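Local coordinates for pantothenate kinase (Coxiella burnetii, PDB 3TQC), which catalyses the ATP-dependent phosphorylation of pantothenate to 4'-phosphopantothenate, the first step of coenzyme A biosynthesis, at residues B[228-233]-B[299-304]; B[16-21]-B[315-320]; B[135-140]-B[182-187]. All blocks are in the same frame, centred on the assembly; numbering follows the deposited sequence.

Contact 1. Residues B[228-233]-B[299-304]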
loop_
_atom_site.group_PDB
_atom_site.type_symbol
_atom_site.label_atom_id
_atom_site.label_comp_id
_atom_site.label_asym_id
_atom_site.label_seq_id
_atom_site.Cartn_x
_atom_site.Cartn_y
_atom_site.Cartn_z
ATOM N N ASP B 228 -0.615 1.371 8.158
ATOM C CA ASP B 228 0.520 0.474 8.245
ATOM C C ASP B 228 0.150 -1.002 8.113
ATOM O O ASP B 228 0.965 -1.831 7.718
ATOM C CB ASP B 228 1.181 0.726 9.596
ATOM C CG ASP B 228 1.649 2.146 9.730
ATOM O OD1 ASP B 228 2.754 2.409 9.215
ATOM O OD2 ASP B 228 0.921 2.991 10.307
ATOM N N PHE B 229 -1.087 -1.318 8.451
ATOM C CA PHE B 229 -1.543 -2.686 8.546
ATOM C C PHE B 229 -3.040 -2.662 8.350
ATOM O O PHE B 229 -3.702 -1.734 8.801
ATOM C CB PHE B 229 -1.216 -3.202 9.932
ATOM C CG PHE B 229 -1.375 -4.677 10.092
ATOM C CD1 PHE B 229 -0.273 -5.509 10.062
ATOM C CD2 PHE B 229 -2.622 -5.232 10.319
ATOM C CE1 PHE B 229 -0.423 -6.896 10.225
ATOM C CE2 PHE B 229 -2.780 -6.598 10.477
ATOM C CZ PHE B 229 -1.688 -7.428 10.431
ATOM N N SER B 230 -3.589 -3.668 7.697
ATOM C CA SER B 230 -5.036 -3.733 7.541
ATOM C C SER B 230 -5.559 -5.121 7.781
ATOM O O SER B 230 -4.912 -6.107 7.424
ATOM C CB SER B 230 -5.445 -3.279 6.148
ATOM O OG SER B 230 -4.753 -4.035 5.191
ATOM N N LEU B 231 -6.734 -5.170 8.404
ATOM C CA LEU B 231 -7.498 -6.388 8.618
ATOM C C LEU B 231 -8.696 -6.295 7.714
ATOM O O LEU B 231 -9.288 -5.230 7.587
ATOM C CB LEU B 231 -8.037 -6.471 10.044
ATOM C CG LEU B 231 -7.146 -6.756 11.251
ATOM C CD1 LEU B 231 -6.289 -5.552 11.607
ATOM C CD2 LEU B 231 -8.036 -7.136 12.423
ATOM N N PHE B 232 -9.078 -7.402 7.109
ATOM C CA PHE B 232 -10.342 -7.461 6.402
ATOM C C PHE B 232 -11.180 -8.508 7.127
ATOM O O PHE B 232 -10.713 -9.615 7.336
ATOM C CB PHE B 232 -10.142 -7.813 4.936
ATOM C CG PHE B 232 -11.408 -7.778 4.110
ATOM C CD1 PHE B 232 -11.684 -6.704 3.285
ATOM C CD2 PHE B 232 -12.296 -8.841 4.135
ATOM C CE1 PHE B 232 -12.825 -6.680 2.516
ATOM C CE2 PHE B 232 -13.434 -8.827 3.372
ATOM C CZ PHE B 232 -13.705 -7.731 2.561
ATOM N N VAL B 233 -12.386 -8.131 7.550
ATOM C CA VAL B 233 -13.311 -9.082 8.170
ATOM C C VAL B 233 -14.251 -9.614 7.073
ATOM O O VAL B 233 -14.890 -8.832 6.368
ATOM C CB VAL B 233 -14.095 -8.428 9.313
ATOM C CG1 VAL B 233 -15.043 -9.447 9.960
ATOM C CG2 VAL B 233 -13.104 -7.816 10.338
ATOM N N ASN B 299 -8.044 -8.752 -0.934
ATOM C CA ASN B 299 -6.708 -9.316 -0.954
ATOM C C ASN B 299 -5.629 -8.260 -0.774
ATOM O O ASN B 299 -4.449 -8.583 -0.789
ATOM C CB ASN B 299 -6.502 -10.151 -2.218
ATOM C CG ASN B 299 -7.364 -11.415 -2.219
ATOM O OD1 ASN B 299 -7.817 -11.871 -1.163
ATOM N ND2 ASN B 299 -7.600 -11.980 -3.398
ATOM N N ARG B 300 -6.017 -7.004 -0.585
ATOM C CA ARG B 300 -5.027 -5.981 -0.245
ATOM C C ARG B 300 -4.695 -5.983 1.248
ATOM O O ARG B 300 -3.737 -5.379 1.644
ATOM C CB ARG B 300 -5.488 -4.586 -0.658
ATOM C CG ARG B 300 -5.706 -4.404 -2.134
ATOM C CD ARG B 300 -5.805 -2.927 -2.465
ATOM N NE ARG B 300 -4.566 -2.233 -2.110
ATOM C CZ ARG B 300 -4.486 -1.019 -1.571
ATOM N NH1 ARG B 300 -5.578 -0.306 -1.318
ATOM N NH2 ARG B 300 -3.281 -0.523 -1.271
ATOM N N ALA B 301 -5.514 -6.649 2.054
ATOM C CA ALA B 301 -5.365 -6.692 3.496
ATOM C C ALA B 301 -4.198 -7.544 3.899
ATOM O O ALA B 301 -3.885 -8.530 3.236
ATOM C CB ALA B 301 -6.630 -7.245 4.138
ATOM N N GLN B 302 -3.555 -7.159 4.991
ATOM C CA GLN B 302 -2.466 -7.948 5.571
ATOM C C GLN B 302 -3.036 -9.167 6.306
ATOM O O GLN B 302 -2.431 -10.222 6.340
ATOM C CB GLN B 302 -1.648 -7.115 6.554
ATOM C CG GLN B 302 -0.557 -6.291 5.948
ATOM C CD GLN B 302 -1.089 -5.096 5.223
ATOM O OE1 GLN B 302 -1.898 -4.339 5.760
ATOM N NE2 GLN B 302 -0.660 -4.928 3.974
ATOM N N LEU B 303 -4.202 -8.990 6.901
ATOM C CA LEU B 303 -4.804 -10.014 7.723
ATOM C C LEU B 303 -6.275 -10.139 7.355
ATOM O O LEU B 303 -6.988 -9.143 7.259
ATOM C CB LEU B 303 -4.652 -9.622 9.189
ATOM C CG LEU B 303 -4.984 -10.642 10.268
ATOM C CD1 LEU B 303 -4.142 -10.343 11.500
ATOM C CD2 LEU B 303 -6.450 -10.594 10.610
ATOM N N ILE B 304 -6.727 -11.354 7.112
ATOM C CA ILE B 304 -8.137 -11.566 6.864
ATOM C C ILE B 304 -8.678 -12.447 7.958
ATOM O O ILE B 304 -8.142 -13.512 8.218
ATOM C CB ILE B 304 -8.383 -12.175 5.486
ATOM C CG1 ILE B 304 -7.854 -11.226 4.403
ATOM C CG2 ILE B 304 -9.869 -12.447 5.274
ATOM C CD1 ILE B 304 -7.654 -11.893 3.075
#
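Leu-231 with Leu-303 and Phe-232 with Ile-304 pair as parallel neighbours in the central sheet of this P-loop kinase. Phe-232 N donates to Leu-303 O (2.7 Å), nearly in line with the carbonyl, and Leu-303 N binds Ser-230 O at 3.0 Å in the carbonyl plane; Gln-302 N reaches the same oxygen weakly. Ahead of strand 303-307, the side chain of Gln-302 extends the pairing. A turn about its CB-CG bond (chi2 74°) swings OE1 back to Ser-230, where it accepts from OG at 2.9 Å, the hydroxyl standing above the amide carbonyl plane, and weakly from the backbone N. Gln-302 CB itself lies over the middle of the Phe-229 ring, 3.9 Å from its centroid, while Leu-303 CD1 lies at the ring edge. The side chains of Leu-231 and Leu-303 lie side by side, Leu-231 CG 4.0 Å from Leu-303 CD2. On the sheet face of Phe-232 and Ile-304, Phe-232 CB meets Ala-301 CB at 3.6 Å. Leu-62 of helix 52-84 covers Leu-231 and Leu-303; strand 93-99, leading into the P-loop, pairs with 229-234, and strand 313-319 flanks 303-307.

Contact 2. Residues B[16-21]-B[315-320]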
loop_
_atom_site.group_PDB
_atom_site.type_symbol
_atom_site.label_atom_id
_atom_site.label_comp_id
_atom_site.label_asym_id
_atom_site.label_seq_id
_atom_site.Cartn_x
_atom_site.Cartn_y
_atom_site.Cartn_z
ATOM N N TYR B 16 -0.049 -15.699 2.084
ATOM C CA TYR B 16 -0.593 -15.665 3.432
ATOM C C TYR B 16 -0.254 -16.904 4.241
ATOM O O TYR B 16 -0.373 -18.030 3.749
ATOM C CB TYR B 16 -2.113 -15.590 3.382
ATOM C CG TYR B 16 -2.660 -14.318 2.845
ATOM C CD1 TYR B 16 -2.899 -13.246 3.681
ATOM C CD2 TYR B 16 -2.952 -14.186 1.495
ATOM C CE1 TYR B 16 -3.411 -12.076 3.193
ATOM C CE2 TYR B 16 -3.469 -13.020 0.994
ATOM C CZ TYR B 16 -3.695 -11.969 1.844
ATOM O OH TYR B 16 -4.214 -10.803 1.354
ATOM N N LEU B 17 0.149 -16.674 5.492
ATOM C CA LEU B 17 0.071 -17.690 6.529
ATOM C C LEU B 17 -1.401 -17.893 6.782
ATOM O O LEU B 17 -2.163 -16.937 6.833
ATOM C CB LEU B 17 0.710 -17.236 7.850
ATOM C CG LEU B 17 2.189 -16.908 7.867
ATOM C CD1 LEU B 17 2.601 -16.460 9.278
ATOM C CD2 LEU B 17 3.028 -18.088 7.369
ATOM N N GLN B 18 -1.777 -19.147 6.967
ATOM C CA GLN B 18 -3.153 -19.530 7.178
ATOM C C GLN B 18 -3.260 -20.248 8.500
ATOM O O GLN B 18 -2.397 -21.039 8.815
ATOM C CB GLN B 18 -3.605 -20.429 6.029
ATOM C CG GLN B 18 -4.041 -19.585 4.852
ATOM C CD GLN B 18 -4.078 -20.328 3.552
ATOM O OE1 GLN B 18 -4.746 -21.339 3.438
ATOM N NE2 GLN B 18 -3.359 -19.813 2.547
ATOM N N PHE B 19 -4.314 -19.944 9.256
ATOM C CA PHE B 19 -4.604 -20.599 10.540
ATOM C C PHE B 19 -6.072 -20.979 10.622
ATOM O O PHE B 19 -6.935 -20.135 10.433
ATOM C CB PHE B 19 -4.358 -19.651 11.725
ATOM C CG PHE B 19 -3.020 -18.996 11.739
ATOM C CD1 PHE B 19 -2.016 -19.469 12.571
ATOM C CD2 PHE B 19 -2.779 -17.868 10.976
ATOM C CE1 PHE B 19 -0.767 -18.829 12.616
ATOM C CE2 PHE B 19 -1.533 -17.226 11.007
ATOM C CZ PHE B 19 -0.527 -17.711 11.813
ATOM N N ASN B 20 -6.375 -22.225 10.924
ATOM C CA ASN B 20 -7.707 -22.540 11.422
ATOM C C ASN B 20 -7.727 -22.166 12.914
ATOM O O ASN B 20 -6.737 -21.665 13.458
ATOM C CB ASN B 20 -8.057 -24.008 11.196
ATOM C CG ASN B 20 -7.145 -24.959 11.959
ATOM O OD1 ASN B 20 -6.532 -24.588 12.962
ATOM N ND2 ASN B 20 -7.052 -26.191 11.477
ATOM N N ARG B 21 -8.839 -22.414 13.579
ATOM C CA ARG B 21 -8.967 -22.022 14.972
ATOM C C ARG B 21 -7.944 -22.705 15.888
ATOM O O ARG B 21 -7.372 -22.060 16.765
ATOM C CB ARG B 21 -10.385 -22.288 15.475
ATOM C CG ARG B 21 -10.921 -21.092 16.208
ATOM C CD ARG B 21 -12.171 -21.425 16.939
ATOM N NE ARG B 21 -12.246 -20.660 18.180
ATOM C CZ ARG B 21 -12.712 -19.424 18.299
ATOM N NH1 ARG B 21 -13.165 -18.750 17.244
ATOM N NH2 ARG B 21 -12.733 -18.863 19.504
ATOM N N LYS B 315 -11.074 -18.853 10.368
ATOM C CA LYS B 315 -9.839 -18.831 9.621
ATOM C C LYS B 315 -9.196 -17.456 9.712
ATOM O O LYS B 315 -9.897 -16.435 9.639
ATOM C CB LYS B 315 -10.142 -19.198 8.166
ATOM C CG LYS B 315 -9.000 -19.861 7.405
ATOM C CD LYS B 315 -9.506 -20.565 6.118
ATOM C CE LYS B 315 -10.726 -21.523 6.333
ATOM N NZ LYS B 315 -11.040 -22.409 5.153
ATOM N N VAL B 316 -7.881 -17.426 9.890
ATOM C CA VAL B 316 -7.099 -16.187 9.818
ATOM C C VAL B 316 -6.032 -16.312 8.745
ATOM O O VAL B 316 -5.318 -17.308 8.686
ATOM C CB VAL B 316 -6.417 -15.867 11.165
ATOM C CG1 VAL B 316 -5.694 -14.548 11.094
ATOM C CG2 VAL B 316 -7.453 -15.858 12.275
ATOM N N TYR B 317 -5.969 -15.318 7.862
ATOM C CA TYR B 317 -4.909 -15.214 6.868
ATOM C C TYR B 317 -4.015 -14.072 7.296
ATOM O O TYR B 317 -4.501 -13.012 7.652
ATOM C CB TYR B 317 -5.475 -14.901 5.495
ATOM C CG TYR B 317 -6.330 -15.982 4.888
ATOM C CD1 TYR B 317 -5.786 -16.911 4.019
ATOM C CD2 TYR B 317 -7.695 -16.063 5.163
ATOM C CE1 TYR B 317 -6.567 -17.895 3.445
ATOM C CE2 TYR B 317 -8.484 -17.048 4.583
ATOM C CZ TYR B 317 -7.911 -17.961 3.734
ATOM O OH TYR B 317 -8.683 -18.951 3.158
ATOM N N LEU B 318 -2.708 -14.277 7.272
ATOM C CA LEU B 318 -1.783 -13.214 7.612
ATOM C C LEU B 318 -0.702 -13.212 6.545
ATOM O O LEU B 318 -0.077 -14.251 6.271
ATOM C CB LEU B 318 -1.183 -13.449 9.011
ATOM C CG LEU B 318 -0.090 -12.488 9.514
ATOM C CD1 LEU B 318 -0.564 -11.052 9.649
ATOM C CD2 LEU B 318 0.421 -12.984 10.853
ATOM N N ARG B 319 -0.486 -12.057 5.934
ATOM C CA ARG B 319 0.548 -11.930 4.913
ATOM C C ARG B 319 1.901 -12.403 5.434
ATOM O O ARG B 319 2.317 -12.063 6.558
ATOM C CB ARG B 319 0.670 -10.491 4.415
ATOM C CG ARG B 319 -0.384 -10.077 3.374
ATOM C CD ARG B 319 -0.228 -10.818 2.043
ATOM N NE ARG B 319 1.129 -10.680 1.512
ATOM C CZ ARG B 319 1.586 -9.640 0.811
ATOM N NH1 ARG B 319 0.796 -8.629 0.501
ATOM N NH2 ARG B 319 2.856 -9.623 0.407
ATOM N N LYS B 320 2.587 -13.202 4.624
ATOM C CA LYS B 320 3.916 -13.656 5.004
ATOM C C LYS B 320 4.865 -12.468 4.988
ATOM O O LYS B 320 4.755 -11.595 4.138
ATOM C CB LYS B 320 4.418 -14.725 4.061
ATOM C CG LYS B 320 3.546 -15.959 4.013
ATOM C CD LYS B 320 4.067 -16.947 2.986
ATOM C CE LYS B 320 3.258 -18.234 2.969
ATOM N NZ LYS B 320 3.578 -19.110 1.808
HETATM O O HOH W 1 -7.151 -21.211 4.299
#
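Tyr-16 and Tyr-317 form a T-shaped pair: the edge of the Tyr-317 ring points at the face of Tyr-16, with planes 81° apart and ring centroids 5.8 Å from each other. The opposite face of Tyr-16 is taken by Arg-319, whose CD sits 3.8 Å from the ring centroid, displaced toward the rim, in a CH-pi contact. Bends about CB-CG (chi2 -67°) and CG-CD curl the arginine over the ring, and its guanidinium stands steeply to the ring plane. Tyr-16 is thus held between an aromatic edge and an aliphatic chain. Across the strands from Tyr-317, Gln-18 lays CG against the ring, 3.3 Å from Tyr-317 CD1, its amide turned 45° from the ring plane. A water joins their ends, donating to Gln-18 OE1 at 2.6 Å and lying 3.0 Å from Tyr-317 OH. On the other face of the sheet, Phe-19 brings CD2 to 3.5 Å from Val-316 O, which lies at the ring edge, in its plane. The side chains of Leu-17 and Lys-320 cross obliquely, Leu-17 CD2 4.0 Å from Lys-320 CG. Between the two faces, the antiparallel strands are joined by reciprocal backbone bonds between Leu-17 and Leu-318 and between Phe-19 and Val-316, the bond from Leu-318 N to Leu-17 O measuring 2.8 Å. The polar ends reach beyond the pair: Tyr-16 OH bonds to Ala-301 O, and Arg-319 NH1 to Asp-225 O of the second subunit, whose Lys-86 makes a cation-pi contact with Phe-19. The chemistry therefore implies a divided role for the terminal strand pair, with rings and methylenes packing the strands together while the cationic groups of both subunits tie this edge of the sheet into the dimer.

Contact 3. Residues B[135-140]-B[182-187]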
loop_
_atom_site.group_PDB
_atom_site.type_symbol
_atom_site.label_atom_id
_atom_site.label_comp_id
_atom_site.label_asym_id
_atom_site.label_seq_id
_atom_site.Cartn_x
_atom_site.Cartn_y
_atom_site.Cartn_z
ATOM N N TYR B 135 -20.816 12.080 3.037
ATOM C CA TYR B 135 -21.522 13.331 2.794
ATOM C C TYR B 135 -22.842 13.287 3.562
ATOM O O TYR B 135 -23.424 12.220 3.748
ATOM C CB TYR B 135 -21.802 13.545 1.295
ATOM C CG TYR B 135 -20.576 13.813 0.421
ATOM C CD1 TYR B 135 -19.752 14.913 0.648
ATOM C CD2 TYR B 135 -20.270 12.981 -0.657
ATOM C CE1 TYR B 135 -18.640 15.162 -0.156
ATOM C CE2 TYR B 135 -19.161 13.223 -1.468
ATOM C CZ TYR B 135 -18.354 14.315 -1.217
ATOM O OH TYR B 135 -17.268 14.554 -2.035
ATOM N N SER B 136 -23.312 14.443 4.008
ATOM C CA SER B 136 -24.597 14.527 4.680
ATOM C C SER B 136 -25.712 14.061 3.758
ATOM O O SER B 136 -25.551 14.032 2.532
ATOM C CB SER B 136 -24.882 15.968 5.072
ATOM O OG SER B 136 -24.921 16.764 3.909
ATOM N N ASN B 137 -26.850 13.713 4.348
ATOM C CA ASN B 137 -28.016 13.300 3.562
ATOM C C ASN B 137 -28.422 14.378 2.558
ATOM O O ASN B 137 -28.716 14.073 1.407
ATOM C CB ASN B 137 -29.199 12.939 4.466
ATOM C CG ASN B 137 -29.017 11.603 5.178
ATOM O OD1 ASN B 137 -28.123 10.825 4.856
ATOM N ND2 ASN B 137 -29.878 11.334 6.151
ATOM N N ALA B 138 -28.402 15.635 2.986
ATOM C CA ALA B 138 -28.773 16.740 2.108
ATOM C C ALA B 138 -27.880 16.795 0.857
ATOM O O ALA B 138 -28.381 16.982 -0.249
ATOM C CB ALA B 138 -28.718 18.056 2.868
ATOM N N LYS B 139 -26.568 16.633 1.032
ATOM C CA LYS B 139 -25.643 16.603 -0.113
ATOM C C LYS B 139 -25.873 15.377 -0.979
ATOM O O LYS B 139 -25.851 15.471 -2.204
ATOM C CB LYS B 139 -24.175 16.617 0.323
ATOM C CG LYS B 139 -23.642 17.979 0.751
ATOM C CD LYS B 139 -22.137 17.863 1.027
ATOM C CE LYS B 139 -21.605 18.948 1.963
ATOM N NZ LYS B 139 -20.226 18.592 2.465
ATOM N N LEU B 140 -26.073 14.229 -0.340
ATOM C CA LEU B 140 -26.327 12.989 -1.063
ATOM C C LEU B 140 -27.612 13.083 -1.866
ATOM O O LEU B 140 -27.685 12.550 -2.965
ATOM C CB LEU B 140 -26.401 11.781 -0.119
ATOM C CG LEU B 140 -25.118 11.353 0.606
ATOM C CD1 LEU B 140 -25.481 10.365 1.701
ATOM C CD2 LEU B 140 -24.102 10.756 -0.349
ATOM N N HIS B 182 -28.316 6.466 14.211
ATOM C CA HIS B 182 -29.663 6.718 14.688
ATOM C C HIS B 182 -30.369 7.739 13.794
ATOM O O HIS B 182 -31.518 7.542 13.402
ATOM C CB HIS B 182 -29.607 7.218 16.134
ATOM C CG HIS B 182 -30.947 7.325 16.793
ATOM N ND1 HIS B 182 -31.684 6.222 17.165
ATOM C CD2 HIS B 182 -31.672 8.406 17.163
ATOM C CE1 HIS B 182 -32.809 6.621 17.734
ATOM N NE2 HIS B 182 -32.827 7.942 17.744
ATOM N N TYR B 183 -29.670 8.828 13.491
ATOM C CA TYR B 183 -30.185 9.868 12.611
ATOM C C TYR B 183 -29.840 9.615 11.145
ATOM O O TYR B 183 -30.247 10.377 10.268
ATOM C CB TYR B 183 -29.660 11.230 13.057
ATOM C CG TYR B 183 -30.012 11.536 14.502
ATOM C CD1 TYR B 183 -31.344 11.628 14.908
ATOM C CD2 TYR B 183 -29.020 11.713 15.465
ATOM C CE1 TYR B 183 -31.677 11.892 16.230
ATOM C CE2 TYR B 183 -29.345 11.987 16.790
ATOM C CZ TYR B 183 -30.673 12.071 17.164
ATOM O OH TYR B 183 -30.996 12.331 18.479
ATOM N N TYR B 184 -29.098 8.536 10.889
ATOM C CA TYR B 184 -28.705 8.144 9.537
ATOM C C TYR B 184 -28.086 9.329 8.813
ATOM O O TYR B 184 -28.444 9.636 7.675
ATOM C CB TYR B 184 -29.927 7.632 8.787
ATOM C CG TYR B 184 -29.633 6.914 7.504
ATOM C CD1 TYR B 184 -28.776 5.821 7.473
ATOM C CD2 TYR B 184 -30.242 7.310 6.320
ATOM C CE1 TYR B 184 -28.521 5.151 6.287
ATOM C CE2 TYR B 184 -29.999 6.656 5.135
ATOM C CZ TYR B 184 -29.144 5.577 5.117
ATOM O OH TYR B 184 -28.910 4.928 3.926
ATOM N N ASP B 185 -27.176 10.010 9.501
ATOM C CA ASP B 185 -26.616 11.248 9.002
ATOM C C ASP B 185 -25.395 11.713 9.804
ATOM O O ASP B 185 -25.193 11.308 10.949
ATOM C CB ASP B 185 -27.691 12.343 9.008
ATOM C CG ASP B 185 -27.444 13.418 7.965
ATOM O OD1 ASP B 185 -26.361 13.407 7.333
ATOM O OD2 ASP B 185 -28.341 14.271 7.782
ATOM N N ILE B 186 -24.578 12.556 9.176
ATOM C CA ILE B 186 -23.519 13.281 9.867
ATOM C C ILE B 186 -24.167 14.176 10.917
ATOM O O ILE B 186 -25.232 14.768 10.671
ATOM C CB ILE B 186 -22.722 14.200 8.890
ATOM C CG1 ILE B 186 -21.946 13.373 7.855
ATOM C CG2 ILE B 186 -21.799 15.135 9.654
ATOM C CD1 ILE B 186 -21.035 12.319 8.442
ATOM N N VAL B 187 -23.539 14.253 12.086
ATOM C CA VAL B 187 -23.965 15.167 13.138
ATOM C C VAL B 187 -23.129 16.441 12.994
ATOM O O VAL B 187 -21.916 16.441 13.252
ATOM C CB VAL B 187 -23.774 14.562 14.566
ATOM C CG1 VAL B 187 -24.424 15.459 15.618
ATOM C CG2 VAL B 187 -24.329 13.131 14.656
HETATM O O HOH W 2 -28.479 15.965 5.784
#
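The side-chain amide of Asn-137 is stacked on the carboxylate of Asp-185, the two flat groups only 15° from parallel. The stack joins the start of helix 137-142 to a G1 beta bulge, in which Tyr-184 and Asp-185 both face Ser-180 at the edge of the small antiparallel sheet. Tyr-184 has the left-handed backbone conformation of the first bulge residue, and its carbonyl meets the helix: Asn-137 ND2 donates to Tyr-184 O at 2.7 Å, from a direction tilted out of the carbonyl plane. The other amide atom, Asn-137 OD1, takes a hydrogen bond from Lys-149, which also makes a cation-pi contact with the Tyr-184 ring. With CG swung roughly opposite its own backbone N (chi1 -153°), Asp-185 presents OD1 to Asn-137 N at 3.0 Å; this N-H arrives from above the carboxylate plane. OD1 is shared with Ile-186 N, a weak bond. Ser-136, the N-cap residue, adds a weak capping bond from Lys-139 N to its OG (3.3 Å). A carboxylate beside the first-turn amides would probably be stabilised by the positive end of the helix. The second oxygen of Asp-185 works through water: the molecule donates to Asp-185 OD2 at 2.6 Å and accepts from Ala-138 N at 2.8 Å.

Overall arrangement
Contacts 1 and 2 belong to the same seven-stranded sheet, their centres 11 Å apart, and meet where strand 303-307 of contact 1 neighbours strand 313-319 of contact 2. Backbone bonds connect them directly, from Arg-319 N to Gln-302 O and from Ile-304 N to Tyr-317 O, and both touch the second subunit. Contact 2 brings the N-terminal strand to the C-terminal one, so that nearly all the rest of the chain, contacts 3 and 1 in that order, falls between its segments. Contact 3, at the small three-stranded sheet, lies across the chain's centre, about 28 Å from contact 1 and 38 Å from contact 2 between centres. Strand 16-20 is the outermost strand on the side meeting the second subunit.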